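Local coordinates for protein 5-formyl-3-hydroxy-2-methylpyridine 4-carboxylate 5-dehydrogenase (PDB 4OM8) that oxidises 5-formyl-3-hydroxy-2-methylpyridine-4-carboxylate with NAD(+) in vitamin B6 degradation and can also reduce it with NADH to 4-pyridoxic acid, at residues D102-S116 and I127-S139. Numbering follows the deposited sequence.
With NAD (nicotinamide-adenine-dinucleotide), chain C.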
loop_
_atom_site.group_PDB
_atom_site.type_symbol
_atom_site.label_atom_id
_atom_site.label_comp_id
_atom_site.label_asym_id
_atom_site.label_seq_id
_atom_site.Cartn_x
_atom_site.Cartn_y
_atom_site.Cartn_z
ATOM N N ASP A 102 -5.388 18.773 -33.839
ATOM C CA ASP A 102 -6.773 19.254 -33.875
ATOM C C ASP A 102 -7.324 19.240 -35.300
ATOM O O ASP A 102 -8.432 18.761 -35.548
ATOM C CB ASP A 102 -6.853 20.661 -33.271
ATOM C CG ASP A 102 -8.240 21.020 -32.773
ATOM O OD1 ASP A 102 -9.220 20.322 -33.109
ATOM O OD2 ASP A 102 -8.346 22.041 -32.062
ATOM N N GLY A 103 -6.528 19.725 -36.246
ATOM C CA GLY A 103 -6.983 19.789 -37.623
ATOM C C GLY A 103 -6.938 18.465 -38.356
ATOM O O GLY A 103 -7.411 18.379 -39.491
ATOM N N LEU A 104 -6.387 17.436 -37.714
ATOM C CA LEU A 104 -6.159 16.142 -38.362
ATOM C C LEU A 104 -7.103 15.041 -37.897
ATOM O O LEU A 104 -7.061 13.918 -38.412
ATOM C CB LEU A 104 -4.731 15.689 -38.113
ATOM C CG LEU A 104 -3.638 16.635 -38.580
ATOM C CD1 LEU A 104 -2.288 16.084 -38.183
ATOM C CD2 LEU A 104 -3.737 16.815 -40.090
ATOM N N ILE A 105 -7.929 15.355 -36.905
ATOM C CA ILE A 105 -8.842 14.370 -36.354
ATOM C C ILE A 105 -10.274 14.887 -36.350
ATOM O O ILE A 105 -10.526 16.099 -36.374
ATOM C CB ILE A 105 -8.440 13.970 -34.915
ATOM C CG1 ILE A 105 -8.534 15.171 -33.975
ATOM C CG2 ILE A 105 -7.023 13.386 -34.886
ATOM C CD1 ILE A 105 -8.107 14.845 -32.545
ATOM N N GLY A 106 -11.207 13.949 -36.295
ATOM C CA GLY A 106 -12.620 14.282 -36.229
ATOM C C GLY A 106 -12.986 15.038 -34.964
ATOM O O GLY A 106 -12.382 14.829 -33.911
ATOM N N GLN A 107 -13.988 15.909 -35.059
ATOM C CA GLN A 107 -14.415 16.670 -33.892
ATOM C C GLN A 107 -15.009 15.758 -32.806
ATOM O O GLN A 107 -15.143 16.165 -31.655
ATOM C CB GLN A 107 -15.420 17.744 -34.311
ATOM C CG GLN A 107 -16.635 17.181 -34.999
ATOM C CD GLN A 107 -17.396 18.250 -35.751
ATOM O OE1 GLN A 107 -17.009 18.643 -36.855
ATOM N NE2 GLN A 107 -18.466 18.743 -35.149
ATOM N N ASP A 108 -15.359 14.529 -33.167
ATOM C CA ASP A 108 -15.867 13.591 -32.175
ATOM C C ASP A 108 -14.811 12.574 -31.734
ATOM O O ASP A 108 -15.093 11.707 -30.901
ATOM C CB ASP A 108 -17.113 12.875 -32.695
ATOM C CG ASP A 108 -16.860 12.089 -33.961
ATOM O OD1 ASP A 108 -15.885 12.388 -34.682
ATOM O OD2 ASP A 108 -17.659 11.170 -34.241
ATOM N N THR A 109 -13.595 12.678 -32.266
ATOM C CA THR A 109 -12.490 11.876 -31.748
ATOM C C THR A 109 -12.246 12.233 -30.281
ATOM O O THR A 109 -12.185 13.399 -29.943
ATOM C CB THR A 109 -11.217 12.117 -32.573
ATOM O OG1 THR A 109 -11.408 11.559 -33.879
ATOM C CG2 THR A 109 -10.004 11.461 -31.941
ATOM N N ILE A 110 -12.109 11.238 -29.407
ATOM C CA ILE A 110 -11.773 11.545 -28.027
ATOM C C ILE A 110 -10.267 11.773 -27.925
ATOM O O ILE A 110 -9.470 11.046 -28.520
ATOM C CB ILE A 110 -12.249 10.435 -27.069
ATOM C CG1 ILE A 110 -13.778 10.410 -27.070
ATOM C CG2 ILE A 110 -11.720 10.668 -25.651
ATOM C CD1 ILE A 110 -14.391 9.278 -26.303
ATOM N N VAL A 111 -9.885 12.818 -27.202
ATOM C CA VAL A 111 -8.483 13.074 -26.921
ATOM C C VAL A 111 -8.254 12.929 -25.424
ATOM O O VAL A 111 -8.806 13.683 -24.631
ATOM C CB VAL A 111 -8.056 14.466 -27.389
ATOM C CG1 VAL A 111 -6.583 14.687 -27.100
ATOM C CG2 VAL A 111 -8.315 14.593 -28.892
ATOM N N ALA A 112 -7.463 11.929 -25.041
ATOM C CA ALA A 112 -7.184 11.668 -23.640
ATOM C C ALA A 112 -5.761 12.053 -23.308
ATOM O O ALA A 112 -4.872 11.856 -24.128
ATOM C CB ALA A 112 -7.405 10.196 -23.327
ATOM N N SER A 113 -5.543 12.616 -22.127
ATOM C CA SER A 113 -4.188 12.854 -21.647
ATOM C C SER A 113 -3.818 11.867 -20.559
ATOM O O SER A 113 -4.627 11.592 -19.670
ATOM C CB SER A 113 -4.040 14.271 -21.097
ATOM O OG SER A 113 -2.712 14.472 -20.620
ATOM N N ASP A 114 -2.573 11.390 -20.610
ATOM C CA ASP A 114 -1.998 10.543 -19.564
ATOM C C ASP A 114 -1.397 11.378 -18.428
ATOM O O ASP A 114 -0.765 10.817 -17.530
ATOM C CB ASP A 114 -0.924 9.632 -20.182
ATOM C CG ASP A 114 -0.526 8.458 -19.290
ATOM O OD1 ASP A 114 -1.336 7.998 -18.472
ATOM O OD2 ASP A 114 0.598 7.951 -19.484
ATOM N N THR A 115 -1.610 12.697 -18.444
ATOM C CA THR A 115 -1.007 13.580 -17.441
ATOM C C THR A 115 -1.269 13.113 -16.008
ATOM O O THR A 115 -2.343 12.610 -15.681
ATOM C CB THR A 115 -1.508 15.031 -17.581
ATOM O OG1 THR A 115 -0.794 15.867 -16.650
ATOM C CG2 THR A 115 -3.008 15.122 -17.289
ATOM N N SER A 116 -0.269 13.290 -15.153
ATOM C CA SER A 116 -0.453 13.041 -13.728
ATOM C C SER A 116 -0.867 14.302 -12.964
ATOM O O SER A 116 -1.654 14.228 -12.023
ATOM C CB SER A 116 0.834 12.470 -13.129
ATOM O OG SER A 116 1.122 11.191 -13.669
ATOM N N ILE A 127 -7.833 22.798 -27.085
ATOM C CA ILE A 127 -8.293 22.023 -28.229
ATOM C C ILE A 127 -9.750 22.355 -28.553
ATOM O O ILE A 127 -10.525 22.705 -27.656
ATOM C CB ILE A 127 -8.125 20.505 -27.965
ATOM C CG1 ILE A 127 -8.108 19.736 -29.288
ATOM C CG2 ILE A 127 -9.176 20.007 -26.975
ATOM C CD1 ILE A 127 -7.700 18.284 -29.161
ATOM N N SER A 128 -10.125 22.270 -29.828
ATOM C CA SER A 128 -11.522 22.430 -30.200
ATOM C C SER A 128 -12.354 21.328 -29.567
ATOM O O SER A 128 -11.832 20.246 -29.268
ATOM C CB SER A 128 -11.696 22.408 -31.724
ATOM O OG SER A 128 -11.579 21.095 -32.259
ATOM N N TYR A 129 -13.643 21.603 -29.372
ATOM C CA TYR A 129 -14.561 20.640 -28.755
ATOM C C TYR A 129 -13.950 20.021 -27.493
ATOM O O TYR A 129 -13.693 18.824 -27.431
ATOM C CB TYR A 129 -14.976 19.559 -29.766
ATOM C CG TYR A 129 -15.936 20.118 -30.791
ATOM C CD1 TYR A 129 -17.297 20.199 -30.514
ATOM C CD2 TYR A 129 -15.480 20.611 -32.002
ATOM C CE1 TYR A 129 -18.191 20.747 -31.429
ATOM C CE2 TYR A 129 -16.372 21.157 -32.937
ATOM C CZ TYR A 129 -17.718 21.214 -32.631
ATOM O OH TYR A 129 -18.601 21.754 -33.533
ATOM N N PRO A 130 -13.738 20.849 -26.466
ATOM C CA PRO A 130 -13.086 20.385 -25.236
ATOM C C PRO A 130 -13.900 19.311 -24.536
ATOM O O PRO A 130 -13.372 18.630 -23.645
ATOM C CB PRO A 130 -12.997 21.654 -24.377
ATOM C CG PRO A 130 -14.081 22.560 -24.930
ATOM C CD PRO A 130 -14.136 22.265 -26.390
ATOM N N GLU A 131 -15.162 19.146 -24.933
ATOM C CA GLU A 131 -16.016 18.151 -24.306
ATOM C C GLU A 131 -15.563 16.724 -24.590
ATOM O O GLU A 131 -15.930 15.813 -23.839
ATOM C CB GLU A 131 -17.472 18.316 -24.747
ATOM C CG GLU A 131 -18.004 19.724 -24.604
ATOM C CD GLU A 131 -17.689 20.580 -25.818
ATOM O OE1 GLU A 131 -17.092 20.063 -26.785
ATOM O OE2 GLU A 131 -18.073 21.754 -25.814
ATOM N N ARG A 132 -14.776 16.518 -25.650
ATOM C CA ARG A 132 -14.265 15.183 -25.965
ATOM C C ARG A 132 -12.821 15.000 -25.481
ATOM O O ARG A 132 -12.140 14.037 -25.877
ATOM C CB ARG A 132 -14.365 14.877 -27.477
ATOM C CG ARG A 132 -13.891 15.967 -28.456
ATOM C CD ARG A 132 -12.365 16.223 -28.434
ATOM N NE ARG A 132 -12.043 17.317 -29.357
ATOM C CZ ARG A 132 -11.770 17.142 -30.648
ATOM N NH1 ARG A 132 -11.741 15.919 -31.169
ATOM N NH2 ARG A 132 -11.522 18.198 -31.423
ATOM N N MET A 133 -12.352 15.915 -24.636
ATOM C CA MET A 133 -11.045 15.738 -24.001
ATOM C C MET A 133 -11.221 15.338 -22.546
ATOM O O MET A 133 -12.076 15.862 -21.842
ATOM C CB MET A 133 -10.181 16.991 -24.089
ATOM C CG MET A 133 -8.918 16.866 -23.232
ATOM S SD MET A 133 -7.673 18.112 -23.536
ATOM C CE MET A 133 -7.003 17.555 -25.094
ATOM N N VAL A 134 -10.398 14.390 -22.109
ATOM C CA VAL A 134 -10.563 13.743 -20.816
ATOM C C VAL A 134 -9.214 13.263 -20.316
ATOM O O VAL A 134 -8.284 13.072 -21.111
ATOM C CB VAL A 134 -11.551 12.548 -20.953
ATOM C CG1 VAL A 134 -10.979 11.464 -21.870
ATOM C CG2 VAL A 134 -11.948 11.963 -19.604
ATOM N N GLY A 135 -9.093 13.072 -19.009
ATOM C CA GLY A 135 -7.920 12.411 -18.474
ATOM C C GLY A 135 -8.081 10.905 -18.504
ATOM O O GLY A 135 -9.133 10.379 -18.146
ATOM N N MET A 136 -7.048 10.214 -18.983
ATOM C CA MET A 136 -6.981 8.758 -18.934
ATOM C C MET A 136 -5.614 8.440 -18.352
ATOM O O MET A 136 -4.614 8.378 -19.072
ATOM C CB MET A 136 -7.160 8.141 -20.324
ATOM C CG MET A 136 -7.222 6.630 -20.346
ATOM S SD MET A 136 -7.087 6.054 -22.053
ATOM C CE MET A 136 -7.609 4.343 -21.868
ATOM N N HIS A 137 -5.574 8.274 -17.033
ATOM C CA HIS A 137 -4.312 8.265 -16.320
ATOM C C HIS A 137 -3.905 6.840 -15.965
ATOM O O HIS A 137 -4.480 6.222 -15.076
ATOM C CB HIS A 137 -4.418 9.131 -15.068
ATOM C CG HIS A 137 -3.172 9.155 -14.249
ATOM N ND1 HIS A 137 -3.122 8.641 -12.973
ATOM C CD2 HIS A 137 -1.929 9.620 -14.523
ATOM C CE1 HIS A 137 -1.902 8.795 -12.490
ATOM N NE2 HIS A 137 -1.159 9.392 -13.407
ATOM N N TRP A 138 -2.931 6.332 -16.707
ATOM C CA TRP A 138 -2.386 5.004 -16.503
ATOM C C TRP A 138 -1.348 5.023 -15.396
ATOM O O TRP A 138 -0.959 6.089 -14.916
ATOM C CB TRP A 138 -1.750 4.493 -17.790
ATOM C CG TRP A 138 -2.684 4.342 -18.963
ATOM C CD1 TRP A 138 -3.388 5.331 -19.607
ATOM C CD2 TRP A 138 -2.970 3.127 -19.655
ATOM N NE1 TRP A 138 -4.110 4.793 -20.655
ATOM C CE2 TRP A 138 -3.872 3.441 -20.700
ATOM C CE3 TRP A 138 -2.559 1.798 -19.489
ATOM C CZ2 TRP A 138 -4.359 2.472 -21.577
ATOM C CZ3 TRP A 138 -3.054 0.833 -20.355
ATOM C CH2 TRP A 138 -3.941 1.177 -21.389
ATOM N N SER A 139 -0.901 3.840 -14.990
ATOM C CA SER A 139 0.161 3.724 -13.991
ATOM C C SER A 139 1.332 2.905 -14.527
ATOM O O SER A 139 1.154 2.059 -15.399
ATOM C CB SER A 139 -0.378 3.092 -12.701
ATOM O OG SER A 139 -1.298 3.954 -12.036
HETATM P PA NAD C . 8.844 10.245 -20.852
HETATM O O1A NAD C . 9.674 11.499 -20.634
HETATM O O2A NAD C . 9.414 8.877 -20.513
HETATM O O5B NAD C . 8.391 10.225 -22.396
HETATM C C5B NAD C . 7.914 11.393 -23.065
HETATM C C4B NAD C . 8.024 11.145 -24.561
HETATM O O4B NAD C . 7.349 12.186 -25.268
HETATM C C3B NAD C . 9.483 11.151 -25.017
HETATM O O3B NAD C . 9.795 9.930 -25.700
HETATM C C2B NAD C . 9.569 12.362 -25.937
HETATM O O2B NAD C . 10.497 12.221 -27.024
HETATM C C1B NAD C . 8.141 12.470 -26.431
HETATM N N9A NAD C . 7.739 13.783 -26.967
HETATM C C8A NAD C . 8.130 15.002 -26.560
HETATM N N7A NAD C . 7.515 15.968 -27.287
HETATM C C5A NAD C . 6.709 15.361 -28.174
HETATM C C6A NAD C . 5.782 15.781 -29.239
HETATM N N6A NAD C . 5.574 17.091 -29.516
HETATM N N1A NAD C . 5.145 14.812 -29.932
HETATM C C2A NAD C . 5.338 13.507 -29.677
HETATM N N3A NAD C . 6.169 13.054 -28.724
HETATM C C4A NAD C . 6.868 13.922 -27.961
HETATM O O3 NAD C . 7.425 10.509 -20.133
HETATM P PN NAD C . 6.469 9.407 -19.455
HETATM O O1N NAD C . 7.028 9.018 -18.099
HETATM O O2N NAD C . 6.102 8.308 -20.427
HETATM O O5D NAD C . 5.150 10.276 -19.180
HETATM C C5D NAD C . 4.365 10.816 -20.252
HETATM C C4D NAD C . 3.114 11.435 -19.639
HETATM O O4D NAD C . 2.476 10.431 -18.855
HETATM C C3D NAD C . 3.430 12.574 -18.683
HETATM O O3D NAD C . 2.318 13.472 -18.717
HETATM C C2D NAD C . 3.469 11.913 -17.319
HETATM O O2D NAD C . 3.097 12.813 -16.271
HETATM C C1D NAD C . 2.418 10.828 -17.479
HETATM N N1N NAD C . 2.602 9.649 -16.616
HETATM C C2N NAD C . 3.821 9.203 -16.247
HETATM C C3N NAD C . 3.931 8.065 -15.444
HETATM C C7N NAD C . 5.257 7.534 -14.963
HETATM O O7N NAD C . 6.289 7.712 -15.592
HETATM N N7N NAD C . 5.257 6.877 -13.805
HETATM C C4N NAD C . 2.784 7.395 -15.036
HETATM C C5N NAD C . 1.546 7.872 -15.445
HETATM C C6N NAD C . 1.489 9.003 -16.247
HETATM O O HOH W 1 -10.850 18.002 -34.221
#
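Arg132 lays its guanidinium against the type I turn Gly106-Thr109: NH1 donates to Thr109 O in the guanidinium plane (2.8 Å) and, tilted from it, to Gly106 O (3.0 Å), each on a carbonyl lone pair. Gln107 O lies over one face and Ile127 CD1 over the opposite one, while NE and NH2 grip Ser128 O side-on. The bend at chi2 (68°) brings NH1 to the carbonyls of Gly106 and Thr109. Asp102 holds Ser128 through both oxygens, OD1 taking OG on its syn lone pair (2.6 Å) and OD2 taking the backbone N (2.9 Å); OD1 also forms a long salt bridge to Arg132 NH2. An asparagine here would probably leave Arg132 without its carboxylate mate and set an amide NH2 against Ser128 OG or N. Strands 110-113 and 133-137 pair in parallel within the Rossmann sheet, where the Val111 and Met133 side chains cross, Val111 CG1 touching Met133 CE (3.5 Å). At the C-terminal ends, Asp114 OD1 receives Trp138 N nearly along its C-O axis (2.9 Å), and Ser116 OG hydrogen-bonds His137 NE2 (2.9 Å). With Glu149 hydrogen-bonded to ND1, His137 is fixed beside the nicotinamide, consistent with its inferred importance for catalysis.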